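Local coordinates for ABC transporter substrate-binding protein (PDB 6TFX), which binds the mannityl-opine mannopinic acid as the periplasmic solute-binding component of an ABC transporter, presumably handing it over for import into the bacterium, at residues A272-A277 with A351-G356; N419-Q424 with K446-N451. One frame throughout, in Å; residues are numbered along the deposited sequence.

Contact 1. Residues A272-A277 with A351-G356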
# COMPACT_ATOMS: atom_id res chain seq x y z
N ALA A 272 -20.29 -2.97 14.67
CA ALA A 272 -20.56 -2.33 13.37
C ALA A 272 -21.65 -1.26 13.50
O ALA A 272 -21.59 -0.24 12.79
CB ALA A 272 -20.98 -3.37 12.35
N HIS A 273 -22.64 -1.47 14.41
CA HIS A 273 -23.74 -0.51 14.62
C HIS A 273 -23.32 0.72 15.46
O HIS A 273 -24.12 1.66 15.61
CB HIS A 273 -24.98 -1.18 15.25
CG HIS A 273 -25.75 -2.03 14.30
ND1 HIS A 273 -26.36 -1.50 13.17
CD2 HIS A 273 -26.05 -3.35 14.36
CE1 HIS A 273 -26.97 -2.52 12.57
NE2 HIS A 273 -26.82 -3.65 13.25
N THR A 274 -22.10 0.72 16.05
CA THR A 274 -21.72 1.89 16.82
C THR A 274 -20.48 2.61 16.22
O THR A 274 -19.87 3.45 16.90
CB THR A 274 -21.62 1.58 18.32
OG1 THR A 274 -21.43 2.81 19.03
CG2 THR A 274 -20.54 0.54 18.65
N VAL A 275 -20.13 2.29 14.96
CA VAL A 275 -19.10 3.05 14.25
C VAL A 275 -19.88 3.93 13.26
O VAL A 275 -20.96 3.55 12.78
CB VAL A 275 -18.00 2.21 13.55
CG1 VAL A 275 -17.24 1.35 14.54
CG2 VAL A 275 -18.58 1.37 12.42
N ASN A 276 -19.33 5.10 12.96
CA ASN A 276 -20.02 5.99 12.04
C ASN A 276 -19.02 6.57 11.06
O ASN A 276 -18.45 7.63 11.28
CB ASN A 276 -20.79 7.06 12.81
CG ASN A 276 -21.79 7.77 11.95
OD1 ASN A 276 -21.59 7.96 10.74
ND2 ASN A 276 -22.89 8.20 12.55
N ALA A 277 -18.81 5.86 9.95
CA ALA A 277 -17.84 6.29 8.95
C ALA A 277 -18.20 7.64 8.34
O ALA A 277 -17.31 8.48 8.11
CB ALA A 277 -17.70 5.21 7.88
N ALA A 351 -13.78 6.78 20.71
CA ALA A 351 -14.86 7.66 21.21
C ALA A 351 -16.23 7.20 20.68
O ALA A 351 -17.22 7.19 21.43
CB ALA A 351 -14.59 9.10 20.81
N GLN A 352 -16.30 6.82 19.39
CA GLN A 352 -17.57 6.41 18.81
C GLN A 352 -18.14 5.15 19.43
O GLN A 352 -19.35 5.08 19.69
CB GLN A 352 -17.47 6.19 17.30
CG GLN A 352 -17.24 7.46 16.50
CD GLN A 352 -17.34 7.15 15.01
OE1 GLN A 352 -17.16 5.99 14.56
NE2 GLN A 352 -17.63 8.16 14.21
N VAL A 353 -17.29 4.12 19.61
CA VAL A 353 -17.81 2.81 20.01
C VAL A 353 -18.24 2.76 21.48
O VAL A 353 -18.99 1.86 21.87
CB VAL A 353 -16.89 1.64 19.62
CG1 VAL A 353 -16.62 1.66 18.12
CG2 VAL A 353 -15.60 1.61 20.43
N ALA A 354 -17.83 3.75 22.28
CA ALA A 354 -18.29 3.84 23.67
C ALA A 354 -19.82 4.02 23.72
O ALA A 354 -20.47 3.57 24.66
CB ALA A 354 -17.63 5.01 24.36
N GLU A 355 -20.40 4.68 22.70
CA GLU A 355 -21.84 4.90 22.66
C GLU A 355 -22.65 3.60 22.63
O GLU A 355 -23.71 3.52 23.25
CB GLU A 355 -22.19 5.80 21.46
CG GLU A 355 -23.42 6.65 21.69
CD GLU A 355 -23.34 7.62 22.85
OE1 GLU A 355 -22.29 8.29 23.03
OE2 GLU A 355 -24.33 7.70 23.60
N GLY A 356 -22.11 2.59 21.94
CA GLY A 356 -22.76 1.29 21.80
C GLY A 356 -22.35 0.25 22.81
O GLY A 356 -22.76 -0.90 22.70

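Contact 2. Residues N419-Q424 with K446-N451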
# COMPACT_ATOMS: atom_id res chain seq x y z
N ASN A 419 -13.28 -16.70 5.99
CA ASN A 419 -13.26 -17.83 5.07
C ASN A 419 -14.58 -17.93 4.27
O ASN A 419 -14.66 -18.72 3.32
CB ASN A 419 -12.93 -19.15 5.78
CG ASN A 419 -13.94 -19.62 6.80
OD1 ASN A 419 -14.91 -18.94 7.15
ND2 ASN A 419 -13.73 -20.82 7.32
N VAL A 420 -15.54 -17.06 4.59
CA VAL A 420 -16.92 -17.10 4.06
C VAL A 420 -17.03 -16.90 2.54
O VAL A 420 -18.03 -17.37 1.94
CB VAL A 420 -17.86 -16.11 4.81
CG1 VAL A 420 -17.57 -14.64 4.49
CG2 VAL A 420 -19.34 -16.47 4.61
N ALA A 421 -16.06 -16.20 1.94
CA ALA A 421 -16.16 -15.84 0.53
C ALA A 421 -15.15 -16.55 -0.37
O ALA A 421 -14.97 -16.15 -1.52
CB ALA A 421 -16.00 -14.33 0.41
N ASP A 422 -14.49 -17.63 0.14
CA ASP A 422 -13.47 -18.30 -0.67
C ASP A 422 -13.92 -18.73 -2.04
O ASP A 422 -13.22 -18.48 -3.02
CB ASP A 422 -12.92 -19.53 0.03
CG ASP A 422 -11.95 -19.26 1.15
OD1 ASP A 422 -11.72 -18.06 1.48
OD2 ASP A 422 -11.42 -20.23 1.70
N LYS A 423 -15.09 -19.41 -2.12
CA LYS A 423 -15.55 -19.91 -3.42
C LYS A 423 -15.85 -18.78 -4.40
O LYS A 423 -15.53 -18.91 -5.58
CB LYS A 423 -16.79 -20.81 -3.24
CG LYS A 423 -16.53 -22.03 -2.34
CD LYS A 423 -15.47 -22.99 -2.87
CE LYS A 423 -14.91 -23.86 -1.77
NZ LYS A 423 -14.03 -24.93 -2.31
N GLN A 424 -16.45 -17.68 -3.92
CA GLN A 424 -16.76 -16.54 -4.80
C GLN A 424 -15.49 -15.85 -5.29
O GLN A 424 -15.39 -15.46 -6.46
CB GLN A 424 -17.66 -15.53 -4.07
CG GLN A 424 -19.07 -16.06 -3.81
CD GLN A 424 -19.19 -17.05 -2.66
OE1 GLN A 424 -18.30 -17.19 -1.83
NE2 GLN A 424 -20.33 -17.74 -2.58
N LYS A 446 -20.67 -8.79 -0.19
CA LYS A 446 -21.90 -8.91 0.60
C LYS A 446 -21.73 -9.94 1.71
O LYS A 446 -22.20 -9.73 2.85
CB LYS A 446 -23.08 -9.29 -0.30
CG LYS A 446 -23.53 -8.14 -1.19
CD LYS A 446 -24.85 -8.49 -1.86
CE LYS A 446 -25.47 -7.29 -2.55
NZ LYS A 446 -24.70 -6.90 -3.75
N LEU A 447 -21.05 -11.06 1.41
CA LEU A 447 -20.84 -12.10 2.42
C LEU A 447 -19.91 -11.62 3.51
O LEU A 447 -20.11 -11.94 4.68
CB LEU A 447 -20.23 -13.35 1.77
CG LEU A 447 -21.17 -14.15 0.86
CD1 LEU A 447 -20.39 -15.09 -0.04
CD2 LEU A 447 -22.21 -14.92 1.67
N ILE A 448 -18.84 -10.90 3.12
CA ILE A 448 -17.87 -10.45 4.15
C ILE A 448 -18.51 -9.37 5.04
O ILE A 448 -18.33 -9.38 6.27
CB ILE A 448 -16.59 -9.91 3.45
CG1 ILE A 448 -15.91 -11.05 2.61
CG2 ILE A 448 -15.62 -9.27 4.47
CD1 ILE A 448 -14.99 -10.55 1.51
N VAL A 449 -19.27 -8.45 4.42
CA VAL A 449 -19.96 -7.40 5.18
C VAL A 449 -20.99 -8.02 6.14
O VAL A 449 -21.03 -7.64 7.32
CB VAL A 449 -20.65 -6.41 4.21
CG1 VAL A 449 -21.65 -5.51 4.95
CG2 VAL A 449 -19.61 -5.56 3.48
N SER A 450 -21.85 -8.92 5.61
CA SER A 450 -22.95 -9.49 6.44
C SER A 450 -22.46 -10.37 7.57
O SER A 450 -23.11 -10.43 8.62
CB SER A 450 -23.96 -10.22 5.56
OG SER A 450 -23.39 -11.38 5.00
N ASN A 451 -21.30 -11.05 7.39
CA ASN A 451 -20.73 -11.86 8.49
C ASN A 451 -19.91 -10.95 9.43
O ASN A 451 -19.42 -11.40 10.47
CB ASN A 451 -19.89 -12.99 7.91
CG ASN A 451 -20.80 -14.09 7.45
OD1 ASN A 451 -21.19 -14.95 8.24
ND2 ASN A 451 -21.23 -14.05 6.18

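Contact 1. Residues A272-A277 with A351-G356
The carboxamide of Gln352 holds the backbone of Asn276 at both of its polar atoms. Asn276 N donates to Gln352 OE1 over 2.8 Å, and Gln352 NE2 returns a bond to Asn276 O over 3.1 Å. Both are fairly straight, the second at 164° at the hydrogen. Asn276 N stands well above the carbonyl plane of OE1, and NE2 is moderately tilted from the carbonyl plane of Asn276; Asn276 O itself lies near the amide plane of Gln352. A glutamine suits this place because one flat group offers a donor and an acceptor to a single residue of main chain, and its chain, extended beyond CG (chi2 -173°), spans the distance from the helix. Next to this clamp, Val275 CG1 lies alongside Val353 CG1 at 3.6 Å; Ile455 of strand 454-467 packs on Val275, and Phe358 of strand 358-365 on Val353. The contact joins the link between helices 265-272 and 277-284 to the C-terminal part of helix 340-353, within the solute-binding protein family 5 fold. Thr274 brings both branches there: CG2 packs 3.8 Å from Val353 CA, while OG1, turned away from its own backbone N (chi1 -172°), makes a weak 3.1 Å bond to Gln352 O. Further out, Asn276 occupies the N-cap of helix 277-284, its OD1 accepting from Gln279 N, and Pro314 and Ser317 pack against Thr274.

Contact 2. Residues N419-Q424 with K446-N451
Leu447 O is gripped twice by one residue four positions on, by Asn451 N at 3.1 Å and by Asn451 ND2 at 2.8 Å, and the methyl Val420 CG1 rests against the same oxygen at 3.7 Å. The side-chain bond is nearly straight (170°), with the oxygen almost in the amide plane of Asn451. This fixes the amide, and Val420 CG2 comes from the other direction to meet Asn451 ND2 at 3.4 Å. Having CG1 between its backbone N and carbonyl carbon (chi1 71°), Val420 sets one methyl on the helix backbone and the other on the asparagine; a branched residue does both at once. The valine belongs to a type I turn, Asn419 to Asp422, that leads into helix 422-430, with Ala421 at the N-cap position. This turn docks on the C-terminal part of helix 434-450. The site lies beside a bound magnesium ion and its ligands Cys418 and Cys453. Ala421, small enough to let the backbones approach, puts CB 4.0 Å from Ile448 CG1, and Leu396 and Tyr400 also pack on that isoleucine. Leu447 CD1 sits 3.5 Å from Gln424 CD, the two side chains crossing at about a right angle. The bend of Gln424 at chi2 (77°) lays its amide across that methyl, while NE2 bonds to Glu443 OE2 on the partner helix.

In the fold
From the N terminus, the chain first passes 272-277, between helices 265-272 and 277-284, and contact 1 closes a loop of 73 residues when the C-terminal part of helix 340-353 packs against it. Contact 2 opens only later, at 419-424, and closes a short, almost wholly helical loop that returns along helix 434-450. The two are therefore in series, neither nested nor crossed. Their centres lie about 23 Å apart and they do not touch, yet both border the same region: strand 454-467, which begins shortly after contact 2, packs through Ile455 on contact 1, and Arg268 of the helix leading into contact 1 bonds to Asn451 O of contact 2.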